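Local coordinates for protein ferredoxin-NADP reductase (Neisseria gonorrhoeae, PDB 5UFA) that probably uses its bound FAD to pass electrons between NADPH and ferredoxin or flavodoxin, as other ferredoxin-NADP reductases do, at residues D119-V124 / R147-N152. Numbering follows the deposited sequence.
Sequences DGKDLV and RFDTVN
Two donors from one residue grip Leu123 O: Asn152 N at 2.7 Å, nearly along the C=O axis, and Asn152 ND2 at 3.0 Å, from above the carbonyl plane. The same ND2 gives its other bond to Thr150 OG1, 3.1 Å away, and both acceptors lie close to the amide plane, which fixes the rotation of that amide; its OD1 takes a bond from Arg186. Thr150 OG1 passes the chain on to Asp122 OD1 at 2.8 Å, meeting it on the anti side, 25° out of the carboxylate plane. The second oxygen, Asp122 OD2, offers its syn lone pair to Lys121 NZ in a salt bridge. On the other face of the sheet, Leu123 CB sits 3.8 Å above the centre of the Phe148 ring, a CH-pi contact. With CG anti to the backbone N (chi1 -177°), Leu123 carries CD1 over the far end of the ring, above Phe148 CZ, while CD2 hangs past the ring's CD2-CE2 side. Leu123 N bonds to Thr150 O at 2.9 Å, continuing the parallel ladder. Helices 133-138 and 142-147 connect strand 122-128 to strand 150-157, its parallel neighbour, giving the beta-alpha-beta crossover typical of the Rossmann-like NADP-binding domain of ferredoxin reductases.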
ATOM      1  N   ASP A 119      -2.873  19.454   8.411  1.00 53.05           N
ATOM      2  CA  ASP A 119      -4.280  19.622   8.079  1.00 50.14           C
ATOM      3  C   ASP A 119      -4.557  19.002   6.706  1.00 50.54           C
ATOM      4  O   ASP A 119      -3.756  18.236   6.159  1.00 48.86           O
ATOM      5  CB  ASP A 119      -4.620  21.113   8.105  1.00 52.12           C
ATOM      6  CG  ASP A 119      -3.603  21.951   7.330  1.00 54.53           C
ATOM      7  OD1 ASP A 119      -2.847  21.359   6.523  1.00 48.21           O
ATOM      8  OD2 ASP A 119      -3.551  23.193   7.529  1.00 61.41           O
ATOM      9  N   GLY A 120      -5.705  19.361   6.141  1.00 44.26           N
ATOM     10  CA  GLY A 120      -6.111  18.842   4.860  1.00 35.98           C
ATOM     11  C   GLY A 120      -7.528  18.316   4.932  1.00 35.57           C
ATOM     12  O   GLY A 120      -7.908  17.636   5.890  1.00 35.84           O
ATOM     13  N   LYS A 121      -8.316  18.596   3.906  1.00 39.74           N
ATOM     14  CA  LYS A 121      -9.695  18.140   3.909  1.00 39.77           C
ATOM     15  C   LYS A 121      -9.820  16.722   3.360  1.00 40.23           C
ATOM     16  O   LYS A 121     -10.561  15.902   3.914  1.00 46.10           O
ATOM     17  CB  LYS A 121     -10.551  19.123   3.098  1.00 39.06           C
ATOM     18  CG  LYS A 121     -12.040  19.103   3.407  1.00 39.95           C
ATOM     19  CD  LYS A 121     -12.821  20.121   2.566  1.00 48.42           C
ATOM     20  CE  LYS A 121     -13.510  19.472   1.353  1.00 57.32           C
ATOM     21  NZ  LYS A 121     -12.741  19.542   0.053  1.00 59.23           N
ATOM     22  N   ASP A 122      -9.048  16.390   2.331  1.00 36.62           N
ATOM     23  CA  ASP A 122      -9.251  15.173   1.565  1.00 34.45           C
ATOM     24  C   ASP A 122      -7.927  14.438   1.420  1.00 35.42           C
ATOM     25  O   ASP A 122      -6.959  15.001   0.899  1.00 41.06           O
ATOM     26  CB  ASP A 122      -9.838  15.510   0.197  1.00 35.00           C
ATOM     27  CG  ASP A 122     -11.023  16.413   0.300  1.00 40.17           C
ATOM     28  OD1 ASP A 122     -12.025  15.954   0.863  1.00 49.10           O
ATOM     29  OD2 ASP A 122     -10.962  17.575  -0.163  1.00 46.85           O
ATOM     30  N   LEU A 123      -7.874  13.197   1.896  1.00 30.90           N
ATOM     31  CA  LEU A 123      -6.696  12.356   1.737  1.00 31.06           C
ATOM     32  C   LEU A 123      -6.875  11.487   0.496  1.00 33.12           C
ATOM     33  O   LEU A 123      -7.890  10.786   0.361  1.00 30.57           O
ATOM     34  CB  LEU A 123      -6.467  11.488   2.981  1.00 28.56           C
ATOM     35  CG  LEU A 123      -5.220  10.578   3.012  1.00 27.21           C
ATOM     36  CD1 LEU A 123      -3.978  11.423   3.107  1.00 28.92           C
ATOM     37  CD2 LEU A 123      -5.245   9.557   4.164  1.00 26.69           C
ATOM     38  N   VAL A 124      -5.897  11.531  -0.407  1.00 28.76           N
ATOM     39  CA  VAL A 124      -5.916  10.727  -1.630  1.00 30.31           C
ATOM     40  C   VAL A 124      -4.673   9.845  -1.635  1.00 25.57           C
ATOM     41  O   VAL A 124      -3.547  10.355  -1.675  1.00 25.36           O
ATOM     42  CB  VAL A 124      -5.964  11.597  -2.899  1.00 32.22           C
ATOM     43  CG1 VAL A 124      -5.945  10.713  -4.184  1.00 26.88           C
ATOM     44  CG2 VAL A 124      -7.164  12.517  -2.869  1.00 34.31           C
ATOM     45  N   ARG A 147      -9.755  12.804  10.926  1.00 37.20           N
ATOM     46  CA  ARG A 147      -9.159  14.094  10.622  1.00 38.30           C
ATOM     47  C   ARG A 147      -9.312  14.502   9.172  1.00 43.57           C
ATOM     48  O   ARG A 147      -9.020  15.656   8.844  1.00 47.80           O
ATOM     49  CB  ARG A 147      -7.678  14.120  10.986  1.00 38.03           C
ATOM     50  CG  ARG A 147      -6.865  13.105  10.294  1.00 39.35           C
ATOM     51  CD  ARG A 147      -5.433  13.401  10.594  1.00 54.10           C
ATOM     52  NE  ARG A 147      -4.970  14.557   9.839  1.00 63.17           N
ATOM     53  CZ  ARG A 147      -3.827  15.188  10.072  1.00 68.04           C
ATOM     54  NH1 ARG A 147      -3.030  14.786  11.058  1.00 67.94           N
ATOM     55  NH2 ARG A 147      -3.487  16.226   9.318  1.00 70.02           N
ATOM     56  N   PHE A 148      -9.750  13.600   8.304  1.00 35.98           N
ATOM     57  CA  PHE A 148      -9.932  13.921   6.900  1.00 35.52           C
ATOM     58  C   PHE A 148     -11.407  13.822   6.556  1.00 40.61           C
ATOM     59  O   PHE A 148     -12.090  12.872   6.957  1.00 35.69           O
ATOM     60  CB  PHE A 148      -9.087  13.016   6.018  1.00 33.22           C
ATOM     61  CG  PHE A 148      -7.612  13.281   6.147  1.00 33.54           C
ATOM     62  CD1 PHE A 148      -7.047  14.412   5.578  1.00 35.86           C
ATOM     63  CD2 PHE A 148      -6.782  12.398   6.832  1.00 33.53           C
ATOM     64  CE1 PHE A 148      -5.675  14.667   5.700  1.00 42.93           C
ATOM     65  CE2 PHE A 148      -5.416  12.642   6.953  1.00 32.08           C
ATOM     66  CZ  PHE A 148      -4.860  13.778   6.390  1.00 33.20           C
ATOM     67  N   ASP A 149     -11.896  14.834   5.850  1.00 40.12           N
ATOM     68  CA  ASP A 149     -13.302  14.870   5.490  1.00 46.83           C
ATOM     69  C   ASP A 149     -13.633  13.721   4.545  1.00 46.53           C
ATOM     70  O   ASP A 149     -14.693  13.098   4.655  1.00 48.75           O
ATOM     71  CB  ASP A 149     -13.619  16.237   4.880  1.00 54.30           C
ATOM     72  CG  ASP A 149     -14.901  16.811   5.391  1.00 71.59           C
ATOM     73  OD1 ASP A 149     -15.960  16.256   5.038  1.00 79.47           O
ATOM     74  OD2 ASP A 149     -14.850  17.805   6.156  1.00 79.95           O
ATOM     75  N   THR A 150     -12.722  13.402   3.630  1.00 43.77           N
ATOM     76  CA  THR A 150     -12.849  12.216   2.805  1.00 39.58           C
ATOM     77  C   THR A 150     -11.494  11.532   2.755  1.00 37.95           C
ATOM     78  O   THR A 150     -10.445  12.176   2.847  1.00 31.31           O
ATOM     79  CB  THR A 150     -13.315  12.508   1.362  1.00 38.44           C
ATOM     80  OG1 THR A 150     -12.271  13.173   0.641  1.00 33.32           O
ATOM     81  CG2 THR A 150     -14.567  13.366   1.349  1.00 36.03           C
ATOM     82  N   VAL A 151     -11.535  10.218   2.592  1.00 34.22           N
ATOM     83  CA  VAL A 151     -10.351   9.388   2.434  1.00 30.81           C
ATOM     84  C   VAL A 151     -10.552   8.590   1.152  1.00 33.18           C
ATOM     85  O   VAL A 151     -11.573   7.912   0.996  1.00 36.00           O
ATOM     86  CB  VAL A 151     -10.134   8.494   3.674  1.00 30.17           C
ATOM     87  CG1 VAL A 151      -9.073   7.429   3.464  1.00 25.87           C
ATOM     88  CG2 VAL A 151      -9.750   9.398   4.874  1.00 28.76           C
ATOM     89  N   ASN A 152      -9.601   8.695   0.223  1.00 34.71           N
ATOM     90  CA  ASN A 152      -9.755   8.166  -1.129  1.00 36.00           C
ATOM     91  C   ASN A 152      -8.595   7.246  -1.477  1.00 32.68           C
ATOM     92  O   ASN A 152      -7.439   7.534  -1.145  1.00 31.51           O
ATOM     93  CB  ASN A 152      -9.833   9.304  -2.164  1.00 38.80           C
ATOM     94  CG  ASN A 152     -10.870  10.350  -1.798  1.00 36.77           C
ATOM     95  OD1 ASN A 152     -12.025  10.282  -2.222  1.00 39.02           O
ATOM     96  ND2 ASN A 152     -10.467  11.311  -0.991  1.00 34.76           N
TER